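Local coordinates for type IV pilus assembly protein PilF (Thermus thermophilus HB8, PDB 5OIU), which probably hydrolyses ATP, as an AAA+ motor of the secretion-ATPase family, to power the assembly of type IV pili, at residues Y142-I147 against V239-H244; N246-A251 against I270-Q275. One frame throughout, in Å; residues are numbered along the deposited sequence.

Contact 1 (Y142-I147 against V239-H244)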
loop_
_atom_site.group_PDB
_atom_site.type_symbol
_atom_site.label_atom_id
_atom_site.label_comp_id
_atom_site.label_asym_id
_atom_site.label_seq_id
_atom_site.Cartn_x
_atom_site.Cartn_y
_atom_site.Cartn_z
ATOM N N TYR C 142 8.080 -31.454 -5.663
ATOM C CA TYR C 142 7.408 -30.400 -6.408
ATOM C C TYR C 142 7.560 -29.097 -5.644
ATOM O O TYR C 142 8.046 -29.073 -4.509
ATOM C CB TYR C 142 5.934 -30.735 -6.643
ATOM C CG TYR C 142 5.310 -31.446 -5.485
ATOM C CD1 TYR C 142 4.985 -30.757 -4.335
ATOM C CD2 TYR C 142 5.041 -32.810 -5.543
ATOM C CE1 TYR C 142 4.408 -31.392 -3.262
ATOM C CE2 TYR C 142 4.460 -33.467 -4.471
ATOM C CZ TYR C 142 4.148 -32.750 -3.325
ATOM O OH TYR C 142 3.576 -33.381 -2.237
ATOM N N GLY C 143 7.100 -28.023 -6.272
ATOM C CA GLY C 143 7.394 -26.668 -5.855
ATOM C C GLY C 143 8.205 -25.925 -6.907
ATOM O O GLY C 143 8.729 -26.500 -7.869
ATOM N N ILE C 144 8.278 -24.611 -6.723
ATOM C CA ILE C 144 9.060 -23.742 -7.597
ATOM C C ILE C 144 10.298 -23.298 -6.838
ATOM O O ILE C 144 10.208 -22.800 -5.709
ATOM C CB ILE C 144 8.242 -22.545 -8.112
ATOM C CG1 ILE C 144 9.090 -21.653 -9.008
ATOM C CG2 ILE C 144 7.575 -21.765 -6.975
ATOM C CD1 ILE C 144 8.270 -21.004 -10.110
ATOM N N PHE C 145 11.456 -23.542 -7.433
ATOM C CA PHE C 145 12.744 -23.149 -6.883
ATOM C C PHE C 145 13.299 -22.064 -7.792
ATOM O O PHE C 145 13.421 -22.276 -9.001
ATOM C CB PHE C 145 13.672 -24.357 -6.801
ATOM C CG PHE C 145 15.026 -24.038 -6.330
ATOM C CD1 PHE C 145 15.215 -23.118 -5.323
ATOM C CD2 PHE C 145 16.129 -24.657 -6.897
ATOM C CE1 PHE C 145 16.474 -22.799 -4.888
ATOM C CE2 PHE C 145 17.398 -24.348 -6.462
ATOM C CZ PHE C 145 17.573 -23.426 -5.452
ATOM N N LEU C 146 13.554 -20.885 -7.230
ATOM C CA LEU C 146 13.933 -19.714 -8.017
ATOM C C LEU C 146 15.430 -19.500 -7.934
ATOM O O LEU C 146 15.992 -19.466 -6.833
ATOM C CB LEU C 146 13.213 -18.456 -7.535
ATOM C CG LEU C 146 11.706 -18.386 -7.727
ATOM C CD1 LEU C 146 11.181 -17.036 -7.233
ATOM C CD2 LEU C 146 11.354 -18.633 -9.192
ATOM N N ILE C 147 16.073 -19.384 -9.094
ATOM C CA ILE C 147 17.487 -19.023 -9.184
ATOM C C ILE C 147 17.564 -17.566 -9.594
ATOM O O ILE C 147 16.987 -17.165 -10.611
ATOM C CB ILE C 147 18.255 -19.892 -10.197
ATOM C CG1 ILE C 147 17.930 -21.386 -10.047
ATOM C CG2 ILE C 147 19.758 -19.573 -10.111
ATOM C CD1 ILE C 147 18.276 -21.964 -8.723
ATOM N N VAL C 239 9.181 -27.081 -10.519
ATOM C CA VAL C 239 9.490 -25.967 -11.413
ATOM C C VAL C 239 10.783 -25.314 -10.960
ATOM O O VAL C 239 10.917 -24.932 -9.794
ATOM C CB VAL C 239 8.358 -24.931 -11.428
ATOM C CG1 VAL C 239 8.718 -23.767 -12.355
ATOM C CG2 VAL C 239 7.049 -25.590 -11.829
ATOM N N ILE C 240 11.726 -25.174 -11.878
ATOM C CA ILE C 240 12.966 -24.450 -11.623
ATOM C C ILE C 240 12.984 -23.264 -12.572
ATOM O O ILE C 240 12.850 -23.440 -13.792
ATOM C CB ILE C 240 14.200 -25.350 -11.803
ATOM C CG1 ILE C 240 14.216 -26.385 -10.671
ATOM C CG2 ILE C 240 15.476 -24.518 -11.831
ATOM C CD1 ILE C 240 14.889 -27.623 -10.999
ATOM N N ALA C 241 13.121 -22.055 -12.019
ATOM C CA ALA C 241 12.888 -20.854 -12.807
ATOM C C ALA C 241 13.855 -19.761 -12.404
ATOM O O ALA C 241 14.274 -19.668 -11.246
ATOM C CB ALA C 241 11.450 -20.352 -12.671
ATOM N N THR C 242 14.203 -18.939 -13.393
ATOM C CA THR C 242 15.194 -17.881 -13.251
ATOM C C THR C 242 14.476 -16.542 -13.138
ATOM O O THR C 242 13.546 -16.267 -13.898
ATOM C CB THR C 242 16.161 -17.891 -14.440
ATOM O OG1 THR C 242 17.108 -18.942 -14.262
ATOM C CG2 THR C 242 16.918 -16.600 -14.555
ATOM N N LEU C 243 14.883 -15.739 -12.163
ATOM C CA LEU C 243 14.305 -14.426 -11.914
ATOM C C LEU C 243 15.433 -13.423 -11.723
ATOM O O LEU C 243 16.509 -13.763 -11.232
ATOM C CB LEU C 243 13.420 -14.448 -10.690
ATOM C CG LEU C 243 12.294 -13.443 -10.565
ATOM C CD1 LEU C 243 11.268 -13.673 -11.648
ATOM C CD2 LEU C 243 11.657 -13.581 -9.185
ATOM N N HIS C 244 15.190 -12.190 -12.133
ATOM C CA HIS C 244 16.176 -11.119 -12.008
ATOM C C HIS C 244 15.811 -10.248 -10.808
ATOM O O HIS C 244 14.876 -9.442 -10.867
ATOM C CB HIS C 244 16.257 -10.318 -13.295
ATOM C CG HIS C 244 16.761 -11.121 -14.450
ATOM N ND1 HIS C 244 15.998 -12.089 -15.075
ATOM C CD2 HIS C 244 17.964 -11.121 -15.081
ATOM C CE1 HIS C 244 16.704 -12.639 -16.049
ATOM N NE2 HIS C 244 17.898 -12.067 -16.076
#
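Gly143 through Ile147 pairs in parallel with Val239 through Leu243, the two short strand axes running 26° apart and 4.6 Å from each other at their closest. They are neighbouring strands in the sheet of a P-loop NTPase core; strand 143-148 leads into the Walker A loop that holds ATP. The parallel register is fixed by five backbone hydrogen bonds that alternate between the strands: Val239 to Gly143, Phe145 to Val239, Ala241 to Phe145, Ile147 to Ala241 and Leu243 to Ile147. The Phe145 N to Val239 O bond measures 2.8 Å, and Ile144 CA adds a CH···O contact of 3.1 Å to the same carbonyl oxygen.

Ile144, Val239, Leu146 and Ala241 share one face, which helix 248-257 covers in part, Ala251 and Leu255 touching Leu146, while Ile220 touches Ala241. With CG1 of Ile144 anti to its amide nitrogen (chi1 179°), CD1 extends across to Val239 CG1 at 3.6 Å and also borders the Ala241 methyl. Leu146 splits its branches: CD2 lies 3.9 Å from Ala241 CB, while CD1 goes on to Leu243.

Phe145, Ile240, Ile147 and Thr242 occupy the other face, where Ile162 and Thr159 of helix 155-166 touch Phe145 and Ile147. Side-chain packing between the strands is looser here, Phe145 CB standing 4.4 Å from Ile240 CG1. Near the nucleotide end Thr242 touches Lys155, and its side chain lies about 6 Å from both magnesium and ATP at the nearest atoms. The CA of Thr242 itself makes a CH···O contact of 3.3 Å with Ile147 O.

Contact 2 (N246-A251 against I270-Q275)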
loop_
_atom_site.group_PDB
_atom_site.type_symbol
_atom_site.label_atom_id
_atom_site.label_comp_id
_atom_site.label_asym_id
_atom_site.label_seq_id
_atom_site.Cartn_x
_atom_site.Cartn_y
_atom_site.Cartn_z
ATOM N N ASN C 246 18.247 -8.749 -7.058
ATOM C CA ASN C 246 19.606 -8.689 -6.550
ATOM C C ASN C 246 19.748 -9.338 -5.177
ATOM O O ASN C 246 20.779 -9.183 -4.518
ATOM C CB ASN C 246 20.096 -7.241 -6.558
ATOM C CG ASN C 246 20.851 -6.916 -7.844
ATOM O OD1 ASN C 246 20.284 -7.011 -8.939
ATOM N ND2 ASN C 246 22.146 -6.580 -7.726
ATOM N N ASP C 247 18.773 -10.137 -4.774
ATOM C CA ASP C 247 18.690 -10.596 -3.400
ATOM C C ASP C 247 17.631 -11.686 -3.347
ATOM O O ASP C 247 16.652 -11.635 -4.095
ATOM C CB ASP C 247 18.342 -9.405 -2.497
ATOM C CG ASP C 247 17.922 -9.807 -1.112
ATOM O OD1 ASP C 247 18.795 -10.189 -0.304
ATOM O OD2 ASP C 247 16.708 -9.715 -0.832
ATOM N N ALA C 248 17.842 -12.680 -2.487
ATOM C CA ALA C 248 16.944 -13.831 -2.475
ATOM C C ALA C 248 15.550 -13.447 -1.996
ATOM O O ALA C 248 14.554 -13.717 -2.674
ATOM C CB ALA C 248 17.517 -14.934 -1.599
ATOM N N ALA C 249 15.463 -12.825 -0.819
ATOM C CA ALA C 249 14.171 -12.417 -0.289
ATOM C C ALA C 249 13.419 -11.571 -1.304
ATOM O O ALA C 249 12.200 -11.702 -1.462
ATOM C CB ALA C 249 14.368 -11.651 1.018
ATOM N N GLN C 250 14.150 -10.733 -2.041
ATOM C CA GLN C 250 13.539 -9.869 -3.041
ATOM C C GLN C 250 12.733 -10.664 -4.068
ATOM O O GLN C 250 11.742 -10.163 -4.611
ATOM C CB GLN C 250 14.639 -9.045 -3.720
ATOM C CG GLN C 250 14.238 -7.644 -4.166
ATOM C CD GLN C 250 14.004 -6.696 -3.006
ATOM O OE1 GLN C 250 14.903 -6.475 -2.183
ATOM N NE2 GLN C 250 12.789 -6.118 -2.934
ATOM N N ALA C 251 13.129 -11.905 -4.342
ATOM C CA ALA C 251 12.389 -12.693 -5.323
ATOM C C ALA C 251 10.927 -12.876 -4.911
ATOM O O ALA C 251 10.032 -12.845 -5.760
ATOM C CB ALA C 251 13.072 -14.042 -5.520
ATOM N N ILE C 270 9.589 -23.206 -2.821
ATOM C CA ILE C 270 10.342 -24.043 -1.905
ATOM C C ILE C 270 11.663 -23.408 -1.524
ATOM O O ILE C 270 12.218 -23.755 -0.471
ATOM C CB ILE C 270 10.568 -25.458 -2.471
ATOM C CG1 ILE C 270 11.083 -25.391 -3.894
ATOM C CG2 ILE C 270 9.281 -26.237 -2.475
ATOM C CD1 ILE C 270 11.246 -26.753 -4.507
ATOM N N GLY C 271 12.178 -22.489 -2.327
ATOM C CA GLY C 271 13.419 -21.823 -1.984
ATOM C C GLY C 271 13.821 -20.837 -3.058
ATOM O O GLY C 271 13.311 -20.868 -4.188
ATOM N N VAL C 272 14.742 -19.947 -2.675
ATOM C CA VAL C 272 15.318 -18.962 -3.583
ATOM C C VAL C 272 16.829 -19.005 -3.444
ATOM O O VAL C 272 17.359 -18.926 -2.330
ATOM C CB VAL C 272 14.799 -17.538 -3.315
ATOM C CG1 VAL C 272 15.313 -16.584 -4.377
ATOM C CG2 VAL C 272 13.285 -17.525 -3.308
ATOM N N LEU C 273 17.521 -19.135 -4.567
ATOM C CA LEU C 273 18.974 -19.068 -4.599
ATOM C C LEU C 273 19.378 -17.783 -5.297
ATOM O O LEU C 273 18.989 -17.558 -6.450
ATOM C CB LEU C 273 19.571 -20.263 -5.330
ATOM C CG LEU C 273 21.076 -20.106 -5.378
ATOM C CD1 LEU C 273 21.614 -20.391 -3.993
ATOM C CD2 LEU C 273 21.663 -21.053 -6.393
ATOM N N SER C 274 20.153 -16.950 -4.604
ATOM C CA SER C 274 20.765 -15.763 -5.185
ATOM C C SER C 274 22.259 -15.972 -5.312
ATOM O O SER C 274 22.892 -16.502 -4.395
ATOM C CB SER C 274 20.514 -14.522 -4.326
ATOM O OG SER C 274 20.830 -13.370 -5.071
ATOM N N GLN C 275 22.844 -15.541 -6.425
ATOM C CA GLN C 275 24.277 -15.760 -6.515
ATOM C C GLN C 275 24.998 -14.628 -7.247
ATOM O O GLN C 275 24.390 -13.787 -7.916
ATOM C CB GLN C 275 24.578 -17.121 -7.164
ATOM C CG GLN C 275 24.088 -17.349 -8.585
ATOM C CD GLN C 275 24.540 -18.729 -9.087
ATOM O OE1 GLN C 275 24.048 -19.765 -8.633
ATOM N NE2 GLN C 275 25.499 -18.739 -10.000
#
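Val272 meets the first turn of helix 248-257 through a torsion, chi1 -174°, that sets CG1 anti to the backbone nitrogen and brings it to both Ala248 and Ala251, leaving CG2 at the fringe. Val272 CG1 lies 3.6 Å from Ala251 CB. The same methyl of Val272 comes to 3.4 Å from Ala248 O and also touches the Ala248 methyl. Val272 CG2 approaches Ala251 CB less closely, at 4.1 Å. Ser274, two residues along the same strand, faces the helix start as well; Ser274 CB sits 3.7 Å from Ala248 N. This is helix-on-sheet packing in the P-loop NTPase core, with alternate residues of strand 269-281 meeting the helix and small alanines letting the backbones come close.

With only an alanine at Val272, the CG1 contacts to Ala248 and Ala251 would be lost, and a gap is likely to open between strand and helix.

Asp247 is the N-cap of the helix. Asp247 OD2 accepts from Gln250 N at 3.0 Å, met on the anti side and 34° out of the carboxylate plane, with a bent N-H···O angle of 144°. The other oxygen, OD1, forms a salt bridge with Lys355, which ties the cap to helix 351-360. Ser274 OG keeps 3.8 Å from Asp247 N.

No hydrogen bond joins the two segments directly: their direct contact is van der Waals packing, with Arg276 bridging Asn246 O and, weakly, Ser274 OG. The fit of Val272 against the two alanines therefore probably sets the helix-to-strand spacing, while Asp247, bonded to Gln250 N and paired with Lys355, probably holds the helix start.

Overall arrangement
Contacts 1 and 2 are both buried, their centres about 10 Å apart, and meet in one mixed sheet. Strand 143-148 lies between 238-243 and 269-281, so the strand paired in contact 1 is also bonded to the strand of contact 2: Leu146 O and Leu273 N, 2.8 Å apart, probably form a hydrogen bond. Strand 238-243 runs on in the chain to helix 248-257, which touches Leu146 and Val272 alike. Their chemistry differs with position: contact 1 is an in-sheet pairing carried by backbone bonds, with 466 Å² buried, whereas contact 2 sets a helix on the sheet by apolar packing, with 208 Å² buried.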